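Local coordinates for phosphatidylethanolamine-binding protein (Plasmodium vivax, PDB 2GZQ) that probably binds phosphatidylethanolamine or related phosphate-bearing ligands in this malaria parasite, at residues E21-H26 and V190-C195; P86-R91 and R97-W102. All coordinates share one frame; numbering follows the deposited sequence. Where two conformers were deposited one is given.

How the interactions relate
The two contacts share one six-stranded sheet: interaction 1 packs an N-terminal helical turn on strand 188-198, and interaction 2 closes the connection between strands 77-85 and 99-107. In sequence, both halves of interaction 2 fall between the two halves of interaction 1. Their centres are about 13 Å apart, and they meet where H26 CG packs 3.7 Å from R97 NH1. R139 of strand 138-148 links them by hydrogen bonds to E21 O and H26 ND1 and a salt bridge to D87. Interaction 2 carries most of a family signature of the probable ligand site; interaction 1 is a buried contact, whereas interaction 2 is only partly buried.

Interaction 1 (E21-H26 and V190-C195); sequences EKIIPH and VGFNWC
The N-terminal helical region packs here on strand 188-198 of the large sheet of the PEBP fold, with I23 meeting the rings of F192 and W194. F192 and W194 turn toward the helix, whereas N193 between them faces the other way, toward the second sheet: its ND2 donates to M39 O and its OD1 accepts from H51 N. I23 was deposited in two conformers. In the one described, CD1 makes a CH-pi contact over one face of the W194 indole, 3.3 Å from the centroid of the five-membered ring and only 9° off the ring normal; with the residue split, the shortness of this approach should not be pressed. The other branch, CG2, lies anti to the backbone N and packs obliquely on F192, 3.6 Å from its CZ, so the two branches of one isoleucine serve two aromatic rings. L18 of helix 15-20 touches both rings, and F28 meets F192 edge-to-face. A Schellman motif at K22, with positive phi (62°), ends helix 15-20 and leads directly into the next short helix, where H26 N donates to K22 O at 3.0 Å. K22 CB lies over one face of the H26 imidazole, while R139 bonds to both E21 O and H26 ND1 and so ties this turn to strand 138-148. E21 completes the contact from the side. Its chain bends at chi2 (-64°), crosses the indole at about a right angle and brings CG to 3.8 Å from W194 CZ2. Polar closure comes from a bridging water in the indole plane, at the ring edge: it accepts from W194 NE1 at 2.8 Å and donates to E21 OE1 at 2.9 Å.

Interaction 2 (P86-R91 and R97-W102); sequences PDFPSR and RDYVHW
The carbonyl oxygen P86 O is held by R97, whose NE donates to it at 2.7 Å along a nearly straight N-H...O line (171°). R97 NH2 adds a second, weak bond to the same oxygen at 3.3 Å, with P86 O at the edge of the guanidinium and in its plane. The arginine chain is extended through its first two torsions and then bends at chi3 (-67°), which turns NE toward P86 O. Beyond the carbonyl, R97 NH2 also makes a weak hydrogen bond to D87 OD1 at 3.5 Å, part of a salt bridge in the D87-R91-R97 network; the D87 and R97 side chains lie alongside each other, pointing the same way, with carboxylate and guanidinium planes steeply inclined. R139 is the stronger partner of D87, and R91 adds a long, purely electrostatic contact. On the other flank F88 and Y99 pack obliquely, their planes 35° apart and their centroids 4.5 Å apart. Y99 CD1 sits over the centre of the F88 ring and P89 CB over the opposite face, so the phenyl is sandwiched. Cis peptide bonds precede both P89 and D98. The D98 OD1 atom packs against P86 CA at 3.6 Å, while its OD2 accepts from A178 N. With D85 as its first residue, P86, D87 and P89 make up the DPDxP signature, which in relatives borders the anion-binding pocket. Chemically, a neutral backbone carbonyl takes the main arginine bond, and D87, set among three arginines, is probably stabilised as a carboxylate.

Interaction 1 (E21-H26 and V190-C195)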
loop_
_atom_site.group_PDB
_atom_site.type_symbol
_atom_site.label_atom_id
_atom_site.label_comp_id
_atom_site.label_asym_id
_atom_site.label_seq_id
_atom_site.Cartn_x
_atom_site.Cartn_y
_atom_site.Cartn_z
ATOM N N GLU A 21 7.733 -5.887 14.292
ATOM C CA GLU A 21 7.115 -6.732 13.261
ATOM C C GLU A 21 7.989 -6.929 12.029
ATOM O O GLU A 21 7.595 -7.626 11.084
ATOM C CB GLU A 21 5.755 -6.161 12.853
ATOM C CG GLU A 21 4.824 -6.021 14.034
ATOM C CD GLU A 21 4.458 -7.343 14.677
ATOM O OE1 GLU A 21 4.396 -8.384 13.979
ATOM O OE2 GLU A 21 4.246 -7.376 15.912
ATOM N N LYS A 22 9.175 -6.329 12.059
ATOM C CA LYS A 22 10.150 -6.351 10.967
ATOM C C LYS A 22 9.657 -5.697 9.677
ATOM O O LYS A 22 10.252 -5.882 8.617
ATOM C CB LYS A 22 10.679 -7.750 10.732
ATOM C CG LYS A 22 11.439 -8.234 11.966
ATOM C CD LYS A 22 12.311 -9.445 11.746
ATOM C CE LYS A 22 12.990 -9.801 13.049
ATOM N NZ LYS A 22 12.042 -9.749 14.203
ATOM N N ILE A 23 8.628 -4.885 9.789
ATOM C CA ILE A 23 8.284 -4.021 8.701
ATOM C C ILE A 23 9.420 -3.039 8.382
ATOM O O ILE A 23 9.672 -2.744 7.221
ATOM C CB ILE A 23 6.926 -3.426 8.990
ATOM C CG1 ILE A 23 5.911 -4.569 8.952
ATOM C CG2 ILE A 23 6.586 -2.330 8.037
ATOM C CD1 ILE A 23 4.616 -4.241 9.588
ATOM N N ILE A 24 10.144 -2.609 9.399
ATOM C CA ILE A 24 11.509 -2.150 9.213
ATOM C C ILE A 24 12.365 -3.336 9.662
ATOM O O ILE A 24 12.242 -3.764 10.824
ATOM C CB ILE A 24 11.812 -0.935 10.155
ATOM C CG1 ILE A 24 10.909 0.234 9.785
ATOM C CG2 ILE A 24 13.273 -0.576 10.136
ATOM C CD1 ILE A 24 10.882 1.338 10.839
ATOM N N PRO A 25 13.240 -3.881 8.801
ATOM C CA PRO A 25 13.654 -3.368 7.485
ATOM C C PRO A 25 13.031 -4.009 6.242
ATOM O O PRO A 25 13.473 -3.703 5.154
ATOM C CB PRO A 25 15.134 -3.711 7.487
ATOM C CG PRO A 25 15.189 -5.032 8.183
ATOM C CD PRO A 25 14.113 -5.000 9.233
ATOM N N HIS A 26 12.047 -4.895 6.375
ATOM C CA HIS A 26 11.574 -5.698 5.230
ATOM C C HIS A 26 10.804 -4.876 4.219
ATOM O O HIS A 26 10.864 -5.171 3.015
ATOM C CB HIS A 26 10.703 -6.853 5.664
ATOM C CG HIS A 26 11.437 -7.885 6.424
ATOM N ND1 HIS A 26 10.791 -8.919 7.059
ATOM C CD2 HIS A 26 12.758 -8.056 6.657
ATOM C CE1 HIS A 26 11.676 -9.686 7.662
ATOM N NE2 HIS A 26 12.881 -9.182 7.423
ATOM N N VAL A 190 4.347 9.221 4.268
ATOM C CA VAL A 190 3.667 9.921 5.368
ATOM C C VAL A 190 2.693 9.092 6.201
ATOM O O VAL A 190 2.296 9.519 7.257
ATOM C CB VAL A 190 2.977 11.201 4.892
ATOM C CG1 VAL A 190 3.953 12.209 4.295
ATOM C CG2 VAL A 190 1.835 10.889 3.895
ATOM N N GLY A 191 2.366 7.891 5.736
ATOM C CA GLY A 191 1.429 7.043 6.445
ATOM C C GLY A 191 1.626 5.595 6.107
ATOM O O GLY A 191 2.180 5.237 5.076
ATOM N N PHE A 192 1.144 4.742 7.004
ATOM C CA PHE A 192 1.295 3.298 6.855
ATOM C C PHE A 192 0.226 2.574 7.654
ATOM O O PHE A 192 -0.109 2.989 8.774
ATOM C CB PHE A 192 2.665 2.856 7.357
ATOM C CG PHE A 192 2.963 1.412 7.070
ATOM C CD1 PHE A 192 2.910 0.435 8.081
ATOM C CD2 PHE A 192 3.285 1.004 5.791
ATOM C CE1 PHE A 192 3.153 -0.893 7.799
ATOM C CE2 PHE A 192 3.518 -0.327 5.517
ATOM C CZ PHE A 192 3.451 -1.273 6.527
ATOM N N ASN A 193 -0.285 1.469 7.121
ATOM C CA ASN A 193 -1.066 0.539 7.948
ATOM C C ASN A 193 -0.882 -0.829 7.357
ATOM O O ASN A 193 -0.444 -0.989 6.216
ATOM C CB ASN A 193 -2.549 0.947 7.978
ATOM C CG ASN A 193 -3.242 0.576 9.258
ATOM O OD1 ASN A 193 -2.858 -0.403 9.950
ATOM N ND2 ASN A 193 -4.296 1.339 9.576
ATOM N N TRP A 194 -1.174 -1.861 8.145
ATOM C CA TRP A 194 -1.010 -3.225 7.649
ATOM C C TRP A 194 -1.867 -4.155 8.474
ATOM O O TRP A 194 -2.333 -3.799 9.561
ATOM C CB TRP A 194 0.484 -3.669 7.681
ATOM C CG TRP A 194 0.965 -4.171 9.021
ATOM C CD1 TRP A 194 1.229 -5.458 9.329
ATOM C CD2 TRP A 194 1.244 -3.403 10.201
ATOM N NE1 TRP A 194 1.656 -5.559 10.641
ATOM C CE2 TRP A 194 1.689 -4.308 11.194
ATOM C CE3 TRP A 194 1.169 -2.050 10.512
ATOM C CZ2 TRP A 194 2.026 -3.891 12.499
ATOM C CZ3 TRP A 194 1.522 -1.629 11.814
ATOM C CH2 TRP A 194 1.933 -2.554 12.784
ATOM N N CYS A 195 -2.032 -5.368 7.942
ATOM C CA CYS A 195 -2.666 -6.463 8.661
ATOM C C CYS A 195 -1.894 -7.722 8.361
ATOM O O CYS A 195 -0.979 -7.708 7.541
ATOM C CB CYS A 195 -4.142 -6.586 8.225
ATOM S SG CYS A 195 -4.396 -7.023 6.496
HETATM O O HOH W 1 2.630 -8.013 11.692
#

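Interaction 2 (P86-R91 and R97-W102)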
loop_
_atom_site.group_PDB
_atom_site.type_symbol
_atom_site.label_atom_id
_atom_site.label_comp_id
_atom_site.label_asym_id
_atom_site.label_seq_id
_atom_site.Cartn_x
_atom_site.Cartn_y
_atom_site.Cartn_z
ATOM N N PRO A 86 4.691 -7.915 0.965
ATOM C CA PRO A 86 6.117 -8.151 1.025
ATOM C C PRO A 86 6.468 -9.619 1.248
ATOM O O PRO A 86 7.630 -9.992 1.192
ATOM C CB PRO A 86 6.565 -7.296 2.221
ATOM C CG PRO A 86 5.343 -7.332 3.136
ATOM C CD PRO A 86 4.155 -7.374 2.229
ATOM N N ASP A 87 5.471 -10.445 1.493
ATOM C CA ASP A 87 5.653 -11.837 1.869
ATOM C C ASP A 87 5.134 -12.777 0.795
ATOM O O ASP A 87 4.503 -13.801 1.061
ATOM C CB ASP A 87 4.948 -12.046 3.191
ATOM C CG ASP A 87 5.554 -11.191 4.301
ATOM O OD1 ASP A 87 6.793 -11.057 4.320
ATOM O OD2 ASP A 87 4.801 -10.662 5.155
ATOM N N PHE A 88 5.362 -12.393 -0.446
ATOM C CA PHE A 88 4.848 -13.116 -1.606
ATOM C C PHE A 88 5.956 -13.851 -2.328
ATOM O O PHE A 88 6.989 -13.248 -2.605
ATOM C CB PHE A 88 4.224 -12.118 -2.585
ATOM C CG PHE A 88 3.654 -12.769 -3.797
ATOM C CD1 PHE A 88 4.434 -13.021 -4.894
ATOM C CD2 PHE A 88 2.324 -13.171 -3.821
ATOM C CE1 PHE A 88 3.912 -13.653 -6.006
ATOM C CE2 PHE A 88 1.805 -13.808 -4.939
ATOM C CZ PHE A 88 2.605 -14.050 -6.018
ATOM N N PRO A 89 5.729 -15.106 -2.711
ATOM C CA PRO A 89 4.543 -15.911 -2.487
ATOM C C PRO A 89 4.374 -16.428 -1.084
ATOM O O PRO A 89 3.264 -16.846 -0.723
ATOM C CB PRO A 89 4.684 -17.069 -3.483
ATOM C CG PRO A 89 6.079 -17.099 -3.866
ATOM C CD PRO A 89 6.697 -15.769 -3.583
ATOM N N SER A 90 5.447 -16.477 -0.308
ATOM C CA SER A 90 5.323 -16.937 1.062
ATOM C C SER A 90 6.201 -16.138 1.982
ATOM O O SER A 90 7.191 -15.498 1.565
ATOM C CB SER A 90 5.691 -18.397 1.200
ATOM O OG SER A 90 7.085 -18.559 1.045
ATOM N N ARG A 91 5.852 -16.194 3.260
ATOM C CA ARG A 91 6.590 -15.510 4.289
ATOM C C ARG A 91 8.034 -16.024 4.394
ATOM O O ARG A 91 8.961 -15.242 4.557
ATOM C CB ARG A 91 5.856 -15.680 5.618
ATOM C CG ARG A 91 6.477 -14.971 6.800
ATOM C CD ARG A 91 6.497 -13.475 6.606
ATOM N NE ARG A 91 6.924 -12.810 7.821
ATOM C CZ ARG A 91 6.117 -12.457 8.825
ATOM N NH1 ARG A 91 4.789 -12.651 8.772
ATOM N NH2 ARG A 91 6.636 -11.867 9.883
ATOM N N ARG A 97 8.735 -10.414 -3.451
ATOM C CA ARG A 97 8.670 -9.151 -2.630
ATOM C C ARG A 97 9.050 -7.982 -3.580
ATOM O O ARG A 97 10.121 -8.036 -4.200
ATOM C CB ARG A 97 9.735 -9.206 -1.476
ATOM C CG ARG A 97 9.854 -7.877 -0.624
ATOM C CD ARG A 97 10.744 -8.083 0.545
ATOM N NE ARG A 97 10.142 -9.012 1.491
ATOM C CZ ARG A 97 10.720 -9.464 2.597
ATOM N NH1 ARG A 97 11.936 -9.073 2.921
ATOM N NH2 ARG A 97 10.055 -10.296 3.384
ATOM N N ASP A 98 8.331 -6.867 -3.633
ATOM C CA ASP A 98 6.960 -6.644 -3.144
ATOM C C ASP A 98 5.977 -6.983 -4.254
ATOM O O ASP A 98 6.129 -6.528 -5.390
ATOM C CB ASP A 98 6.761 -5.164 -2.838
ATOM C CG ASP A 98 7.535 -4.682 -1.629
ATOM O OD1 ASP A 98 7.807 -5.505 -0.738
ATOM O OD2 ASP A 98 7.816 -3.462 -1.558
ATOM N N TYR A 99 4.938 -7.744 -3.962
ATOM C CA TYR A 99 3.827 -7.903 -4.909
ATOM C C TYR A 99 2.910 -6.704 -4.766
ATOM O O TYR A 99 2.479 -6.387 -3.655
ATOM C CB TYR A 99 3.085 -9.211 -4.623
ATOM C CG TYR A 99 2.025 -9.552 -5.640
ATOM C CD1 TYR A 99 2.299 -10.400 -6.696
ATOM C CD2 TYR A 99 0.795 -8.982 -5.570
ATOM C CE1 TYR A 99 1.312 -10.696 -7.640
ATOM C CE2 TYR A 99 -0.192 -9.265 -6.522
ATOM C CZ TYR A 99 0.093 -10.124 -7.533
ATOM O OH TYR A 99 -0.900 -10.381 -8.471
ATOM N N VAL A 100 2.610 -6.031 -5.872
ATOM C CA VAL A 100 1.777 -4.851 -5.812
ATOM C C VAL A 100 0.322 -5.143 -6.203
ATOM O O VAL A 100 0.016 -5.472 -7.343
ATOM C CB VAL A 100 2.401 -3.645 -6.570
ATOM C CG1 VAL A 100 2.715 -3.981 -8.001
ATOM C CG2 VAL A 100 1.499 -2.401 -6.449
ATOM N N HIS A 101 -0.549 -5.030 -5.208
ATOM C CA HIS A 101 -1.969 -5.220 -5.380
ATOM C C HIS A 101 -2.700 -4.024 -5.963
ATOM O O HIS A 101 -3.756 -4.209 -6.593
ATOM C CB HIS A 101 -2.572 -5.577 -4.019
ATOM C CG HIS A 101 -2.172 -6.925 -3.550
ATOM N ND1 HIS A 101 -2.698 -8.069 -4.087
ATOM C CD2 HIS A 101 -1.249 -7.330 -2.642
ATOM C CE1 HIS A 101 -2.124 -9.127 -3.528
ATOM N NE2 HIS A 101 -1.241 -8.701 -2.641
ATOM N N TRP A 102 -2.228 -2.811 -5.713
ATOM C CA TRP A 102 -3.032 -1.617 -5.975
ATOM C C TRP A 102 -2.127 -0.416 -5.917
ATOM O O TRP A 102 -1.290 -0.321 -5.018
ATOM C CB TRP A 102 -4.151 -1.528 -4.925
ATOM C CG TRP A 102 -5.129 -0.406 -5.098
ATOM C CD1 TRP A 102 -5.560 0.164 -6.264
ATOM C CD2 TRP A 102 -5.810 0.260 -4.041
ATOM N NE1 TRP A 102 -6.481 1.150 -5.984
ATOM C CE2 TRP A 102 -6.645 1.230 -4.625
ATOM C CE3 TRP A 102 -5.795 0.123 -2.646
ATOM C CZ2 TRP A 102 -7.431 2.087 -3.869
ATOM C CZ3 TRP A 102 -6.602 0.961 -1.894
ATOM C CH2 TRP A 102 -7.415 1.930 -2.505
#